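Local coordinates for thiamin pyrophosphokinase (PDB 1IG0), which catalyses transfer of a pyrophosphate group from ATP to thiamine, the reaction by which yeast makes the cofactor thiamine diphosphate, at residues L75-Y78 with L79-D82; S100-E103 with K104-K107; L133-L136 with H137-P141. All blocks are in the same frame, centred on the assembly; numbering follows the deposited sequence.

How the contacts relate
The contacts come in series along the chain, all within the catalytic domain. Contact 1 is the end of helix 71-78 and the turn toward helix 83-88; contact 2, after strand 93-96, is the start of helix 103-111. Their centres are 14 Å apart and they touch, Y76 of the first packing on K104 and V105 of the second. Contact 3, the last turns of helix 126-139, lies 28 Å and 26 Å from them, centre to centre, and touches neither. All three are helix ends around the parallel strands 38-43, 64-68, 93-96 and 115-118. Contacts 1 and 3 are helix-to-helix turns and contact 2 is a strand-to-helix start; helix 126-139 itself follows directly on the thiamine-pocket residues Q122-T125.

Contact 1 of 3, residues L75-Y78 with L79-D82; sequences LYDY and LDDD
L79 folds back over the last turn of helix 71-78 and meets Y78 and L75 with its two methyl groups. Its CD2 lies 3.5 Å from CD2 of the Y78 ring, approached obliquely, while its CD1 is a looser 4.4 Å from CD1 of L75. The branch is set there by a CG that stands opposite the carbonyl carbon and beside the backbone N (chi1 -56°). The backbone N of L79 still gives the i to i+4 helical bond, 3.2 Å to L75 O, bent to an N-H...O angle of 145°; L79 is also the first residue to leave helical backbone angles, so this bond closes the helix. Y78 holds its ring close to L79 because CG is trans to its own backbone N (chi1 178°), and the hydroxyl beyond is anchored to I50 O, with R52 in a cation-pi contact and F55 edge-to-face. On the polar side of the turn, the D80 carboxylate is modelled too close to D77 O, and its place is doubtful. As modelled it leaves like charges near each other, D80 OD1 and D77 OD1 3.8 Å apart, which would probably be eased by solvent, since both residues are exposed. The apparent bond from D80 N to D77 O is doubtful for the same reason. The turn thus has an apolar side and an acidic one. The acidic run leads into helix 83-88, whose start D82 caps through OD2 to L85 N, and R86 of that helix returns to Y76 O and to the Y76 ring. L75 reaches F55 and L79 reaches R52, both of helix 52-61, and L75 and Y76 lean on helix 103-111.

Contact 2 of 3, residues S100-E103 with K104-K107; sequences SLSE and KVYK
E103 and K107 form a salt bridge one helical turn apart, OE2 to NZ at 3.1 Å, their side chains running alongside each other in the same direction. The glutamate chain is extended beyond CG, whereas the lysine bends only at its last torsion (chi4 74°), which turns NZ in toward the carboxylate. Beneath it the first backbone bonds of helix 103-111 form: Y106 N to S102 O at 2.7 Å, nearly straight, and K107 N to E103 O at 3.1 Å. S102 is the N-cap. Its OG accepts a weak bond from V105 N at 3.3 Å and also binds a water at 2.7 Å, which in turn accepts from K104 N, so the hydroxyl meets V105 N directly and K104 N by way of the water. Around this polar core the packing is close: S102 CB presses on V105 CG2, tighter than usual van der Waals contact. L101 and Y106, the residues before the cap and four after it, form a hydrophobic staple, L101 CD2 lying 3.5 Å from CD1 of the Y106 ring and the two side chains crossing at about a right angle; CD1 of L101 also packs on V105 CG1. N73 of helix 71-78 bonds S102 N and S100 O, fixing the approach to the cap. The chemistry is that of a well-defined helix start, with the N-cap hydroxyl supplying an acceptor, the staple shielding apolar side chains, and an acid in the first turn that would probably interact favourably with the helix dipole while K107 balances its charge.

Contact 3 of 3, residues L133-L136 with H137-P141; sequences LISL and HFNSP
N139 turns its amide back along the helix to S135, ND2 donating to OG at 3.1 Å with the oxygen lying almost in the amide plane (5° out of it). The torsion that allows this puts CG beside the backbone N (chi1 -50°), and N139 N bonds S135 O at 2.7 Å, so the same two residues are joined by backbone and side chain. S135 OG has a second partner, Y215 OH, which helps fix it; an alanine in place of N139 would probably leave S135 OG without its amide donor and open a gap beside L176 and V181. On the adjoining face of the helix, I134 and F138 lie side by side, CG2 to CD1 at 4.1 Å, and CD2 of the H137 imidazole sits 3.6 Å above the centre of the F138 ring. The imidazole is in turn held by Y93 OH on ND1. At the end, S140 N closes the helix on L136 O at 2.9 Å, its CB meeting L136 CD2, while S140 OG caps F143 N of the next helix. S140 therefore ends helix 126-139 and begins 141-148. I134 and F138 face strands 38-43 and 64-68, and S135 and L136 face helix 164-175, the layering of an alpha-beta-alpha domain.

Contact 1 of 3, residues L75-Y78 with L79-D82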
# COMPACT_ATOMS: atom_id res chain seq x y z
N LEU B 75 -1.75 -6.47 20.57
CA LEU B 75 -0.95 -5.94 21.67
C LEU B 75 -0.75 -7.02 22.73
O LEU B 75 0.35 -7.23 23.22
CB LEU B 75 -1.64 -4.73 22.29
CG LEU B 75 -0.92 -4.07 23.47
CD1 LEU B 75 0.42 -3.52 23.01
CD2 LEU B 75 -1.79 -2.95 24.04
N TYR B 76 -1.85 -7.70 23.06
CA TYR B 76 -1.83 -8.77 24.06
C TYR B 76 -0.76 -9.81 23.72
O TYR B 76 0.05 -10.18 24.57
CB TYR B 76 -3.20 -9.44 24.13
CG TYR B 76 -3.33 -10.50 25.20
CD1 TYR B 76 -3.48 -10.15 26.54
CD2 TYR B 76 -3.29 -11.85 24.87
CE1 TYR B 76 -3.61 -11.12 27.53
CE2 TYR B 76 -3.41 -12.83 25.85
CZ TYR B 76 -3.57 -12.46 27.17
OH TYR B 76 -3.69 -13.43 28.14
N ASP B 77 -0.78 -10.29 22.48
CA ASP B 77 0.19 -11.29 22.04
C ASP B 77 1.59 -10.71 21.90
O ASP B 77 2.58 -11.36 22.24
CB ASP B 77 -0.25 -11.91 20.71
CG ASP B 77 -1.57 -12.65 20.81
OD1 ASP B 77 -1.82 -13.29 21.85
OD2 ASP B 77 -2.35 -12.59 19.84
N TYR B 78 1.68 -9.49 21.38
CA TYR B 78 2.96 -8.84 21.19
C TYR B 78 3.79 -8.92 22.46
O TYR B 78 5.01 -9.07 22.42
CB TYR B 78 2.76 -7.37 20.80
CG TYR B 78 4.05 -6.60 20.63
CD1 TYR B 78 4.99 -6.96 19.66
CD2 TYR B 78 4.33 -5.49 21.44
CE1 TYR B 78 6.17 -6.24 19.50
CE2 TYR B 78 5.51 -4.77 21.28
CZ TYR B 78 6.43 -5.14 20.31
OH TYR B 78 7.59 -4.43 20.16
N LEU B 79 3.12 -8.83 23.60
CA LEU B 79 3.80 -8.88 24.89
C LEU B 79 3.57 -10.22 25.59
O LEU B 79 3.46 -10.28 26.81
CB LEU B 79 3.32 -7.72 25.77
CG LEU B 79 3.52 -6.34 25.12
CD1 LEU B 79 3.04 -5.24 26.05
CD2 LEU B 79 4.98 -6.15 24.78
N ASP B 80 3.52 -11.28 24.79
CA ASP B 80 3.31 -12.64 25.28
C ASP B 80 4.12 -12.99 26.52
O ASP B 80 3.61 -13.60 27.46
CB ASP B 80 3.73 -13.67 24.22
CG ASP B 80 2.66 -13.94 23.20
OD1 ASP B 80 1.49 -14.12 23.60
OD2 ASP B 80 2.99 -13.99 21.99
N ASP B 81 5.37 -12.58 26.51
CA ASP B 81 6.31 -12.93 27.56
C ASP B 81 6.19 -12.33 28.99
O ASP B 81 5.68 -12.99 29.91
CB ASP B 81 7.72 -12.77 26.98
CG ASP B 81 7.84 -13.45 25.65
OD1 ASP B 81 7.16 -14.50 25.48
OD2 ASP B 81 8.62 -12.95 24.80
N ASP B 82 6.64 -11.10 29.20
CA ASP B 82 6.58 -10.54 30.55
C ASP B 82 5.25 -9.89 30.95
O ASP B 82 4.81 -8.91 30.34
CB ASP B 82 7.72 -9.54 30.75
CG ASP B 82 7.98 -9.26 32.22
OD1 ASP B 82 8.21 -10.22 32.97
OD2 ASP B 82 7.95 -8.07 32.61

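Contact 2 of 3, residues S100-E103 with K104-K107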
# COMPACT_ATOMS: atom_id res chain seq x y z
N SER B 100 -14.08 -9.65 16.81
CA SER B 100 -12.78 -10.29 16.59
C SER B 100 -11.97 -10.35 17.88
O SER B 100 -10.92 -10.99 17.93
CB SER B 100 -11.99 -9.53 15.53
OG SER B 100 -11.60 -8.25 16.01
N LEU B 101 -12.45 -9.67 18.91
CA LEU B 101 -11.77 -9.63 20.19
C LEU B 101 -11.78 -10.99 20.89
O LEU B 101 -12.84 -11.56 21.13
CB LEU B 101 -12.42 -8.57 21.09
CG LEU B 101 -11.70 -8.22 22.40
CD1 LEU B 101 -10.30 -7.71 22.10
CD2 LEU B 101 -12.50 -7.17 23.14
N SER B 102 -10.59 -11.49 21.20
CA SER B 102 -10.46 -12.77 21.89
C SER B 102 -11.17 -12.71 23.23
O SER B 102 -11.03 -11.73 23.96
CB SER B 102 -8.98 -13.09 22.10
OG SER B 102 -8.81 -14.14 23.04
N GLU B 103 -11.92 -13.76 23.56
CA GLU B 103 -12.63 -13.79 24.83
C GLU B 103 -11.62 -13.63 25.96
O GLU B 103 -11.87 -12.93 26.94
CB GLU B 103 -13.39 -15.11 24.99
CG GLU B 103 -14.22 -15.19 26.26
CD GLU B 103 -15.07 -16.45 26.33
OE1 GLU B 103 -14.85 -17.37 25.52
OE2 GLU B 103 -15.96 -16.52 27.21
N LYS B 104 -10.47 -14.28 25.80
CA LYS B 104 -9.40 -14.21 26.79
C LYS B 104 -8.83 -12.79 26.87
O LYS B 104 -8.60 -12.26 27.96
CB LYS B 104 -8.29 -15.19 26.41
CG LYS B 104 -6.99 -15.03 27.19
CD LYS B 104 -6.03 -16.19 26.90
CE LYS B 104 -5.79 -16.39 25.41
NZ LYS B 104 -5.20 -15.19 24.76
N VAL B 105 -8.62 -12.17 25.71
CA VAL B 105 -8.09 -10.82 25.65
C VAL B 105 -9.08 -9.81 26.23
O VAL B 105 -8.69 -8.89 26.95
CB VAL B 105 -7.74 -10.42 24.20
CG1 VAL B 105 -7.30 -8.96 24.14
CG2 VAL B 105 -6.64 -11.32 23.67
N TYR B 106 -10.36 -9.97 25.90
CA TYR B 106 -11.39 -9.07 26.40
C TYR B 106 -11.42 -9.08 27.92
O TYR B 106 -11.40 -8.02 28.56
CB TYR B 106 -12.77 -9.49 25.87
CG TYR B 106 -13.92 -8.72 26.49
CD1 TYR B 106 -14.09 -7.36 26.23
CD2 TYR B 106 -14.82 -9.34 27.35
CE1 TYR B 106 -15.13 -6.64 26.81
CE2 TYR B 106 -15.86 -8.63 27.94
CZ TYR B 106 -16.01 -7.28 27.67
OH TYR B 106 -17.03 -6.57 28.26
N LYS B 107 -11.46 -10.27 28.51
CA LYS B 107 -11.50 -10.40 29.96
C LYS B 107 -10.28 -9.77 30.63
O LYS B 107 -10.41 -9.11 31.66
CB LYS B 107 -11.58 -11.87 30.37
CG LYS B 107 -12.93 -12.54 30.14
CD LYS B 107 -13.09 -13.75 31.05
CE LYS B 107 -14.47 -14.39 30.94
NZ LYS B 107 -14.64 -15.15 29.68
O HOH W 1 -10.13 -16.44 23.67

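Contact 3 of 3, residues L133-L136 with H137-P141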
# COMPACT_ATOMS: atom_id res chain seq x y z
N LEU B 133 -13.13 9.03 18.53
CA LEU B 133 -12.96 8.80 19.96
C LEU B 133 -11.81 9.64 20.51
O LEU B 133 -11.94 10.28 21.55
CB LEU B 133 -12.66 7.32 20.22
CG LEU B 133 -12.15 6.95 21.61
CD1 LEU B 133 -13.22 7.26 22.65
CD2 LEU B 133 -11.78 5.48 21.65
N ILE B 134 -10.69 9.63 19.80
CA ILE B 134 -9.51 10.38 20.21
C ILE B 134 -9.81 11.87 20.34
O ILE B 134 -9.42 12.50 21.32
CB ILE B 134 -8.35 10.17 19.22
CG1 ILE B 134 -7.87 8.71 19.30
CG2 ILE B 134 -7.20 11.13 19.53
CD1 ILE B 134 -6.90 8.31 18.21
N SER B 135 -10.51 12.43 19.36
CA SER B 135 -10.85 13.85 19.40
C SER B 135 -11.77 14.14 20.58
O SER B 135 -11.59 15.13 21.29
CB SER B 135 -11.53 14.28 18.10
OG SER B 135 -11.68 15.69 18.06
N LEU B 136 -12.76 13.28 20.80
CA LEU B 136 -13.68 13.45 21.91
C LEU B 136 -12.91 13.42 23.23
O LEU B 136 -13.15 14.24 24.12
CB LEU B 136 -14.74 12.34 21.91
CG LEU B 136 -15.88 12.48 20.89
CD1 LEU B 136 -16.71 11.20 20.88
CD2 LEU B 136 -16.74 13.69 21.24
N HIS B 137 -12.00 12.47 23.35
CA HIS B 137 -11.19 12.33 24.57
C HIS B 137 -10.48 13.63 24.93
O HIS B 137 -10.51 14.06 26.09
CB HIS B 137 -10.14 11.24 24.39
CG HIS B 137 -9.17 11.14 25.52
ND1 HIS B 137 -9.44 10.45 26.68
CD2 HIS B 137 -7.95 11.70 25.70
CE1 HIS B 137 -8.43 10.59 27.52
NE2 HIS B 137 -7.52 11.34 26.95
N PHE B 138 -9.84 14.25 23.95
CA PHE B 138 -9.10 15.48 24.18
C PHE B 138 -9.89 16.78 24.08
O PHE B 138 -9.56 17.76 24.76
CB PHE B 138 -7.91 15.58 23.21
CG PHE B 138 -6.78 14.64 23.53
CD1 PHE B 138 -6.41 13.65 22.63
CD2 PHE B 138 -6.08 14.77 24.72
CE1 PHE B 138 -5.36 12.78 22.92
CE2 PHE B 138 -5.03 13.91 25.02
CZ PHE B 138 -4.66 12.91 24.12
N ASN B 139 -10.94 16.80 23.27
CA ASN B 139 -11.68 18.04 23.08
C ASN B 139 -13.10 18.15 23.63
O ASN B 139 -13.73 19.20 23.50
CB ASN B 139 -11.68 18.38 21.59
CG ASN B 139 -10.28 18.34 20.99
OD1 ASN B 139 -9.35 18.95 21.52
ND2 ASN B 139 -10.13 17.64 19.87
N SER B 140 -13.61 17.09 24.24
CA SER B 140 -14.95 17.13 24.81
C SER B 140 -14.95 16.79 26.29
O SER B 140 -14.99 15.62 26.67
CB SER B 140 -15.88 16.17 24.07
OG SER B 140 -17.15 16.12 24.70
N PRO B 141 -14.90 17.81 27.16
CA PRO B 141 -14.90 17.56 28.61
C PRO B 141 -16.14 16.77 29.03
O PRO B 141 -16.11 16.01 30.00
CB PRO B 141 -14.89 18.97 29.19
CG PRO B 141 -14.11 19.74 28.18
CD PRO B 141 -14.71 19.25 26.88